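Local coordinates for phage-related protein (Bordetella bronchiseptica RB50, PDB 3BJQ), which is of unknown function but probably belongs to the phage major capsid proteins, consistent with a structural role in a viral coat, at residues 56-61 against 259-264; 167-170 against 176-179; 89-94 against 105-110; 278-281 against 286-289. All blocks are in the same frame, centred on the assembly; numbering follows the deposited sequence.

Interaction 1. Residues 56-61 against 259-264; sequences RLYNTK and EEPSFG
The phenol ring of Y58 has the P261 ring against one face and the carboxylate of E260 at its edge, near the ring plane. P261 lies off-centre toward the rim: its CD is 3.5 Å from Y58 CD1, and its CG makes a CH-pi contact 4.0 Å from the ring centroid. The ring also meets F73 edge-to-face and has a cation-pi partner in R117 of the second subunit. With CG trans to the backbone N (chi1 -172°), Y58 projects from the last turn of helix 52-58 to a loop joining strands 245-248 and 264-269, so the contact ties together parts of the chain nearly 200 residues apart and lies beside a subunit boundary. At the polar end, Y58 OH donates a 2.6 Å hydrogen bond to E260 OE2, on that oxygen's anti lone pair; ring and carboxylate planes are turned 67° apart. E260 reaches there with an extended side chain, and its other oxygen, OE1, accepts from N253. Water 1 donates to Y58 OH and to P261 O, both at 2.6 Å, giving the hydroxyl a second link to the same loop. Where the helix ends, T60 OG1 donates to R56 O.

Interaction 2. Residues 167-170 against 176-179; sequences EAIA and EPNR
I169 and P177 meet at a slant in an alpha-beta connection, where the chain leaves helix 158-173, turns back and enters strand 179-183. The pyrrolidine ring lies across the end of the isoleucine side chain: I169 CD1 is 3.7 Å from P177 CB and 3.9 Å from P177 CG, while the I169 CG2 branch comes within 4.1 Å of P177 CD. The branches are divided this way because CG1 stands beside the backbone N (chi1 -66°) and CG2 is trans to it, leaving both methyls facing the proline. Both residues also pack on L247 of strand 245-248, so the pair lies where the helix packs on the sheet. At the next residue, A170 lies beside E176, whose CB points away from the helix but whose chain bends at chi2 (-68°) and folds back. That fold brings E176 OE2 to 3.9 Å from A170 CB, a packing contact only; the same oxygen has weak, long ion pairs with R184 and R228 of the second subunit. Beyond the proline, N178 and R179 both face G248 in a classic beta bulge. There R179 NH1 donates a 3.2 Å hydrogen bond to N178 O, from above the carbonyl plane.

Interaction 3. Residues 89-94 against 105-110; sequences AKVPRE and IDLGAR
V91 makes the contact of segment 89-94 with the start of helix 105-131, meeting L107 and G108. The strand residues here begin with A89, whose CB points toward the helix but packs one turn further along it, on S111 and V112. K90 points the other way, its CB directed away from the helix. V91 turns back to the helix and divides its two methyls between different targets. CG1, trans to the backbone N (chi1 172°), lies 4.0 Å from L107 CD1, the two side chains crossing near a right angle. CG2 rests on helix backbone instead, 3.5 Å from L107 O and 4.1 Å from G108 N. M96, in the loop between strand and helix, packs on both V91 and L107. After P92 the strand gives way to a 3-10 turn at R93 and E94, where R93 NE and E94 OE1 form a long ion pair of 3.9 Å. Across the helix contact itself there is no hydrogen bond. Strand and helix are therefore joined here by apolar, weakly directional packing, while the charged groups of K90 and R110 engage the third subunit, K90 NZ in a salt bridge with its D72 and R110 NE donating to its P256 O.

Interaction 4. Residues 278-281 against 286-289; sequences PYWD and SWIY
D281 and S286 close the beta hairpin of strands 274-281 and 286-299 with a pair of backbone bonds, D281 N to S286 O at 2.7 Å and S286 N to D281 O at 3.2 Å, round a four-residue loop. The next hydrogen-bonded pair is equally reciprocal: I288 N donates to Y279 O at 2.8 Å, and Y279 N to I288 O at 3.0 Å. Between them W280 and W287 form the non-hydrogen-bonded pair, and the two strand segments run at 134°, a twisted antiparallel crossing. On the side of the sheet carrying Y279, D281, S286 and I288, I288 CB sits over the Y279 ring, 3.8 Å from its centroid. Y279 reaches this place because its CG lies between the backbone N and carbonyl carbon (chi1 67°); its hydroxyl bonds to E88, and D281 OD2 forms a salt bridge with R70 of the third subunit. On the other side W280 CE3 lies over a face of the W287 ring, toward its rim and 3.4 Å from W287 NE1, the ring planes oblique at 59°; W280 CB lies over the six-membered ring, 3.9 Å from its centroid. W287 NE1 bonds to A99 O. P278 CB rests centrally over the Y289 ring, 3.7 Å from its centroid. Backbone bonds thus fix the register, and CH-pi contacts add to the pairing.

The four contacts form two groups far apart in the chain, their centres 44 to 49 Å from one group to the other. Interactions 1 and 2 have centres about 14 Å apart and do not touch; both border the second subunit. Interactions 3 and 4 adjoin within one sheet: strand 87-92 pairs with strand 286-299, A89 N lying 2.8 Å from Y289 O, so the hairpin is extended by the strand that packs on helix 105-131. Both also reach the third subunit. Interactions 2 and 3 are small, buried and apolar, each packing a helix on a neighbouring chain segment. Interaction 1 adds a hydroxyl-carboxylate bond and a water, whereas interaction 4 is held by backbone bonds and is mostly buried, though Y279 is exposed.

Interaction 1. Residues 56-61 against 259-264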
# COMPACT_ATOMS: atom_id res chain seq x y z
N ARG E 56 14.80 13.29 46.53
CA ARG E 56 14.80 12.15 47.43
C ARG E 56 13.63 11.22 47.10
O ARG E 56 13.81 10.00 47.01
CB ARG E 56 14.68 12.60 48.88
CG ARG E 56 14.82 11.42 49.82
CD ARG E 56 14.99 11.84 51.23
NE ARG E 56 15.47 10.71 52.03
CZ ARG E 56 16.72 10.25 52.00
NH1 ARG E 56 17.65 10.81 51.23
NH2 ARG E 56 17.04 9.22 52.77
N LEU E 57 12.44 11.80 46.95
CA LEU E 57 11.22 11.05 46.59
C LEU E 57 11.37 10.33 45.24
O LEU E 57 10.96 9.19 45.08
CB LEU E 57 10.01 11.99 46.51
CG LEU E 57 8.67 11.37 46.91
CD1 LEU E 57 8.62 11.24 48.42
CD2 LEU E 57 7.48 12.18 46.42
N TYR E 58 11.96 11.03 44.28
CA TYR E 58 12.21 10.50 42.96
C TYR E 58 13.02 9.21 43.02
O TYR E 58 12.74 8.29 42.26
CB TYR E 58 12.95 11.54 42.12
CG TYR E 58 13.13 11.24 40.64
CD1 TYR E 58 12.05 11.12 39.78
CD2 TYR E 58 14.40 11.18 40.10
CE1 TYR E 58 12.24 10.89 38.41
CE2 TYR E 58 14.60 10.96 38.73
CZ TYR E 58 13.53 10.81 37.90
OH TYR E 58 13.78 10.61 36.56
N ASN E 59 13.99 9.14 43.93
CA ASN E 59 14.83 7.94 44.09
C ASN E 59 14.56 7.16 45.38
O ASN E 59 15.45 6.58 45.97
CB ASN E 59 16.29 8.32 43.93
CG ASN E 59 16.62 8.82 42.53
OD1 ASN E 59 16.22 8.21 41.54
ND2 ASN E 59 17.34 9.91 42.45
N THR E 60 13.31 7.15 45.80
CA THR E 60 12.88 6.35 46.92
C THR E 60 12.18 5.13 46.34
O THR E 60 11.32 5.25 45.48
CB THR E 60 11.89 7.12 47.79
OG1 THR E 60 12.60 8.17 48.45
CG2 THR E 60 11.26 6.20 48.82
N LYS E 61 12.53 3.95 46.82
CA LYS E 61 11.90 2.74 46.33
C LYS E 61 10.44 2.76 46.76
O LYS E 61 10.11 3.12 47.88
CB LYS E 61 12.58 1.47 46.85
CG LYS E 61 12.01 0.17 46.28
CD LYS E 61 12.27 -1.00 47.18
CE LYS E 61 11.85 -2.32 46.53
NZ LYS E 61 12.54 -3.50 47.16
N GLU E 259 7.48 17.63 34.64
CA GLU E 259 7.13 17.05 35.92
C GLU E 259 8.22 16.13 36.49
O GLU E 259 8.16 15.72 37.65
CB GLU E 259 5.83 16.25 35.75
CG GLU E 259 4.66 17.08 35.22
CD GLU E 259 3.37 16.26 35.11
OE1 GLU E 259 3.02 15.84 33.99
OE2 GLU E 259 2.70 16.03 36.15
N GLU E 260 9.21 15.79 35.67
CA GLU E 260 10.25 14.87 36.06
C GLU E 260 11.47 15.65 36.59
O GLU E 260 11.92 16.59 35.92
CB GLU E 260 10.64 13.99 34.88
CG GLU E 260 11.86 13.16 35.14
CD GLU E 260 12.15 12.21 34.00
OE1 GLU E 260 11.88 12.58 32.83
OE2 GLU E 260 12.65 11.11 34.28
N PRO E 261 11.94 15.31 37.81
CA PRO E 261 13.13 15.94 38.37
C PRO E 261 14.33 16.03 37.44
O PRO E 261 14.83 15.01 36.91
CB PRO E 261 13.40 15.13 39.63
CG PRO E 261 12.09 14.70 40.07
CD PRO E 261 11.31 14.43 38.80
N SER E 262 14.77 17.27 37.25
CA SER E 262 15.90 17.61 36.42
C SER E 262 16.33 19.04 36.74
O SER E 262 15.59 19.77 37.39
CB SER E 262 15.50 17.51 34.93
OG SER E 262 16.63 17.38 34.09
N PHE E 263 17.53 19.42 36.30
CA PHE E 263 18.02 20.79 36.51
C PHE E 263 17.11 21.85 35.89
O PHE E 263 16.83 22.89 36.48
CB PHE E 263 19.43 20.96 35.93
CG PHE E 263 19.88 22.41 35.84
CD1 PHE E 263 20.36 23.06 36.96
CD2 PHE E 263 19.82 23.10 34.65
CE1 PHE E 263 20.74 24.38 36.90
CE2 PHE E 263 20.21 24.41 34.58
CZ PHE E 263 20.66 25.05 35.70
N GLY E 264 16.67 21.61 34.66
CA GLY E 264 15.86 22.61 33.96
C GLY E 264 15.17 22.11 32.71
O GLY E 264 15.41 20.99 32.26
O HOH W 1 15.10 12.69 35.75

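Interaction 2. Residues 167-170 against 176-179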
# COMPACT_ATOMS: atom_id res chain seq x y z
N GLU E 167 30.56 15.92 43.42
CA GLU E 167 30.19 15.51 44.77
C GLU E 167 29.04 16.34 45.31
O GLU E 167 28.13 15.78 45.91
CB GLU E 167 31.39 15.60 45.74
CG GLU E 167 32.49 14.57 45.48
N ALA E 168 29.09 17.66 45.13
CA ALA E 168 28.04 18.55 45.63
C ALA E 168 26.68 18.12 45.11
O ALA E 168 25.72 18.00 45.87
CB ALA E 168 28.30 19.98 45.24
N ILE E 169 26.59 17.88 43.80
CA ILE E 169 25.36 17.47 43.16
C ILE E 169 24.93 16.07 43.59
O ILE E 169 23.80 15.89 44.04
CB ILE E 169 25.48 17.50 41.62
CG1 ILE E 169 25.67 18.94 41.12
CG2 ILE E 169 24.27 16.85 40.97
CD1 ILE E 169 26.15 19.02 39.65
N ALA E 170 25.81 15.09 43.43
CA ALA E 170 25.47 13.70 43.72
C ALA E 170 25.00 13.50 45.17
O ALA E 170 24.13 12.65 45.44
CB ALA E 170 26.64 12.78 43.41
N GLU E 176 24.60 11.05 39.76
CA GLU E 176 25.79 11.71 39.21
C GLU E 176 25.33 12.74 38.20
O GLU E 176 24.38 12.48 37.45
CB GLU E 176 26.70 10.69 38.49
CG GLU E 176 27.31 9.61 39.41
CD GLU E 176 28.35 10.14 40.43
OE1 GLU E 176 29.20 11.00 40.06
OE2 GLU E 176 28.30 9.70 41.59
N PRO E 177 25.98 13.91 38.18
CA PRO E 177 25.69 14.83 37.09
C PRO E 177 26.12 14.19 35.78
O PRO E 177 27.07 13.42 35.77
CB PRO E 177 26.54 16.06 37.42
CG PRO E 177 27.59 15.60 38.31
CD PRO E 177 27.01 14.46 39.09
N ASN E 178 25.39 14.46 34.70
CA ASN E 178 25.68 13.85 33.40
C ASN E 178 25.95 14.85 32.28
O ASN E 178 26.13 14.45 31.12
CB ASN E 178 24.54 12.90 33.01
CG ASN E 178 23.21 13.59 32.97
OD1 ASN E 178 23.10 14.78 33.25
ND2 ASN E 178 22.17 12.84 32.63
N ARG E 179 25.98 16.13 32.62
CA ARG E 179 26.26 17.18 31.67
C ARG E 179 27.33 18.09 32.21
O ARG E 179 27.17 18.62 33.30
CB ARG E 179 25.06 18.09 31.44
CG ARG E 179 23.91 17.47 30.80
CD ARG E 179 24.10 17.25 29.31
NE ARG E 179 22.85 16.67 28.83
CZ ARG E 179 22.55 15.38 28.97
NH1 ARG E 179 23.41 14.54 29.50
NH2 ARG E 179 21.38 14.94 28.54

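Interaction 3. Residues 89-94 against 105-110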
# COMPACT_ATOMS: atom_id res chain seq x y z
N ALA E 89 8.42 34.62 8.49
CA ALA E 89 9.30 34.19 7.41
C ALA E 89 8.80 34.84 6.10
O ALA E 89 7.60 35.02 5.92
CB ALA E 89 9.25 32.70 7.30
N LYS E 90 9.71 35.13 5.19
CA LYS E 90 9.41 35.90 3.98
C LYS E 90 10.07 35.27 2.78
O LYS E 90 11.25 34.96 2.81
CB LYS E 90 9.94 37.33 4.19
CG LYS E 90 9.81 38.27 3.05
CD LYS E 90 10.10 39.73 3.50
CE LYS E 90 11.51 39.89 4.08
NZ LYS E 90 12.57 39.43 3.11
N VAL E 91 9.28 35.06 1.73
CA VAL E 91 9.82 34.62 0.45
C VAL E 91 9.59 35.74 -0.54
O VAL E 91 8.46 35.95 -0.97
CB VAL E 91 9.17 33.30 -0.06
CG1 VAL E 91 9.64 33.02 -1.46
CG2 VAL E 91 9.53 32.16 0.83
N PRO E 92 10.66 36.48 -0.89
CA PRO E 92 10.52 37.58 -1.81
C PRO E 92 10.23 37.12 -3.23
O PRO E 92 10.70 36.05 -3.65
CB PRO E 92 11.89 38.30 -1.73
CG PRO E 92 12.83 37.35 -1.23
CD PRO E 92 12.06 36.29 -0.47
N ARG E 93 9.48 37.92 -3.98
CA ARG E 93 9.10 37.52 -5.33
C ARG E 93 10.30 37.36 -6.27
O ARG E 93 10.23 36.56 -7.21
CB ARG E 93 8.10 38.50 -5.94
CG ARG E 93 8.63 39.87 -6.05
CD ARG E 93 7.73 40.71 -6.84
NE ARG E 93 8.28 42.05 -6.95
CZ ARG E 93 7.75 43.00 -7.68
NH1 ARG E 93 6.64 42.76 -8.38
NH2 ARG E 93 8.31 44.20 -7.74
N GLU E 94 11.40 38.08 -6.00
CA GLU E 94 12.57 38.06 -6.87
C GLU E 94 13.23 36.69 -6.88
O GLU E 94 13.96 36.38 -7.81
CB GLU E 94 13.57 39.21 -6.58
CG GLU E 94 13.51 39.91 -5.22
CD GLU E 94 12.27 40.80 -5.03
OE1 GLU E 94 12.00 41.68 -5.88
OE2 GLU E 94 11.59 40.63 -3.99
N ILE E 105 7.67 24.26 -1.39
CA ILE E 105 8.17 23.97 -0.06
C ILE E 105 9.67 24.22 0.13
O ILE E 105 10.10 24.52 1.24
CB ILE E 105 7.81 22.56 0.41
CG1 ILE E 105 8.31 21.49 -0.55
CG2 ILE E 105 6.30 22.47 0.62
CD1 ILE E 105 8.04 20.08 -0.06
N ASP E 106 10.46 24.13 -0.93
CA ASP E 106 11.89 24.40 -0.82
C ASP E 106 12.12 25.87 -0.43
O ASP E 106 12.91 26.15 0.47
CB ASP E 106 12.66 24.04 -2.11
CG ASP E 106 11.97 24.53 -3.37
OD1 ASP E 106 10.88 24.00 -3.71
OD2 ASP E 106 12.53 25.43 -4.04
N LEU E 107 11.42 26.79 -1.08
CA LEU E 107 11.56 28.21 -0.77
C LEU E 107 10.94 28.57 0.59
O LEU E 107 11.52 29.32 1.37
CB LEU E 107 10.95 29.06 -1.85
CG LEU E 107 11.67 29.16 -3.21
CD1 LEU E 107 10.93 30.21 -4.06
CD2 LEU E 107 13.13 29.50 -3.05
N GLY E 108 9.77 28.02 0.89
CA GLY E 108 9.13 28.20 2.19
C GLY E 108 9.95 27.69 3.35
O GLY E 108 10.06 28.36 4.39
N ALA E 109 10.53 26.50 3.19
CA ALA E 109 11.39 25.91 4.21
C ALA E 109 12.58 26.81 4.50
O ALA E 109 12.88 27.06 5.65
CB ALA E 109 11.86 24.52 3.79
N ARG E 110 13.23 27.30 3.46
CA ARG E 110 14.38 28.21 3.62
C ARG E 110 14.03 29.50 4.35
O ARG E 110 14.76 29.95 5.23
CB ARG E 110 14.98 28.54 2.26
CG ARG E 110 15.75 27.39 1.67
CD ARG E 110 15.98 27.50 0.15
NE ARG E 110 16.99 26.52 -0.26
CZ ARG E 110 16.78 25.20 -0.27
NH1 ARG E 110 15.60 24.70 0.08
NH2 ARG E 110 17.76 24.37 -0.62

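Interaction 4. Residues 278-281 against 286-289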
# COMPACT_ATOMS: atom_id res chain seq x y z
N PRO E 278 0.98 30.54 4.10
CA PRO E 278 1.42 31.89 3.74
C PRO E 278 0.33 32.79 3.26
O PRO E 278 -0.71 32.32 2.80
CB PRO E 278 2.39 31.64 2.58
CG PRO E 278 1.98 30.34 2.00
CD PRO E 278 1.43 29.52 3.14
N TYR E 279 0.58 34.10 3.34
CA TYR E 279 -0.26 35.09 2.70
C TYR E 279 0.64 35.98 1.85
O TYR E 279 1.84 36.05 2.07
CB TYR E 279 -1.06 35.92 3.73
CG TYR E 279 -0.26 36.83 4.64
CD1 TYR E 279 0.06 38.13 4.25
CD2 TYR E 279 0.12 36.42 5.90
CE1 TYR E 279 0.79 38.98 5.09
CE2 TYR E 279 0.85 37.23 6.75
CZ TYR E 279 1.19 38.51 6.35
OH TYR E 279 1.92 39.30 7.22
N TRP E 280 0.06 36.61 0.84
CA TRP E 280 0.80 37.50 -0.05
C TRP E 280 0.77 38.88 0.53
O TRP E 280 -0.30 39.42 0.79
CB TRP E 280 0.17 37.51 -1.45
CG TRP E 280 0.75 38.55 -2.36
CD1 TRP E 280 0.13 39.69 -2.82
CD2 TRP E 280 2.08 38.58 -2.89
NE1 TRP E 280 1.00 40.41 -3.61
CE2 TRP E 280 2.20 39.75 -3.68
CE3 TRP E 280 3.18 37.72 -2.79
CZ2 TRP E 280 3.38 40.09 -4.34
CZ3 TRP E 280 4.35 38.06 -3.47
CH2 TRP E 280 4.43 39.23 -4.23
N ASP E 281 1.95 39.46 0.72
CA ASP E 281 2.05 40.82 1.19
C ASP E 281 2.44 41.70 0.01
O ASP E 281 3.59 41.70 -0.42
CB ASP E 281 3.08 40.89 2.31
CG ASP E 281 3.24 42.28 2.86
OD1 ASP E 281 2.79 43.22 2.20
OD2 ASP E 281 3.82 42.44 3.95
N SER E 286 6.14 39.98 -1.18
CA SER E 286 6.63 38.76 -0.59
C SER E 286 5.47 37.90 -0.09
O SER E 286 4.41 38.41 0.26
CB SER E 286 7.51 39.10 0.61
OG SER E 286 8.74 39.69 0.24
N TRP E 287 5.69 36.59 -0.08
CA TRP E 287 4.80 35.66 0.60
C TRP E 287 5.31 35.53 2.03
O TRP E 287 6.50 35.36 2.23
CB TRP E 287 4.78 34.28 -0.06
CG TRP E 287 4.06 34.29 -1.33
CD1 TRP E 287 4.59 34.53 -2.56
CD2 TRP E 287 2.66 34.05 -1.54
NE1 TRP E 287 3.61 34.45 -3.52
CE2 TRP E 287 2.42 34.14 -2.93
CE3 TRP E 287 1.60 33.73 -0.69
CZ2 TRP E 287 1.16 33.97 -3.48
CZ3 TRP E 287 0.34 33.53 -1.25
CH2 TRP E 287 0.13 33.67 -2.63
N ILE E 288 4.40 35.58 3.00
CA ILE E 288 4.73 35.65 4.42
C ILE E 288 4.19 34.44 5.19
O ILE E 288 2.99 34.18 5.18
CB ILE E 288 4.13 36.93 5.07
CG1 ILE E 288 4.59 38.18 4.33
CG2 ILE E 288 4.51 37.07 6.54
CD1 ILE E 288 6.05 38.40 4.38
N TYR E 289 5.08 33.72 5.87
CA TYR E 289 4.69 32.59 6.74
C TYR E 289 4.90 32.97 8.19
O TYR E 289 6.03 33.22 8.62
CB TYR E 289 5.52 31.35 6.48
CG TYR E 289 5.55 30.86 5.07
CD1 TYR E 289 6.34 31.50 4.12
CD2 TYR E 289 4.89 29.69 4.70
CE1 TYR E 289 6.41 31.05 2.84
CE2 TYR E 289 4.98 29.21 3.41
CZ TYR E 289 5.75 29.90 2.48
OH TYR E 289 5.85 29.46 1.19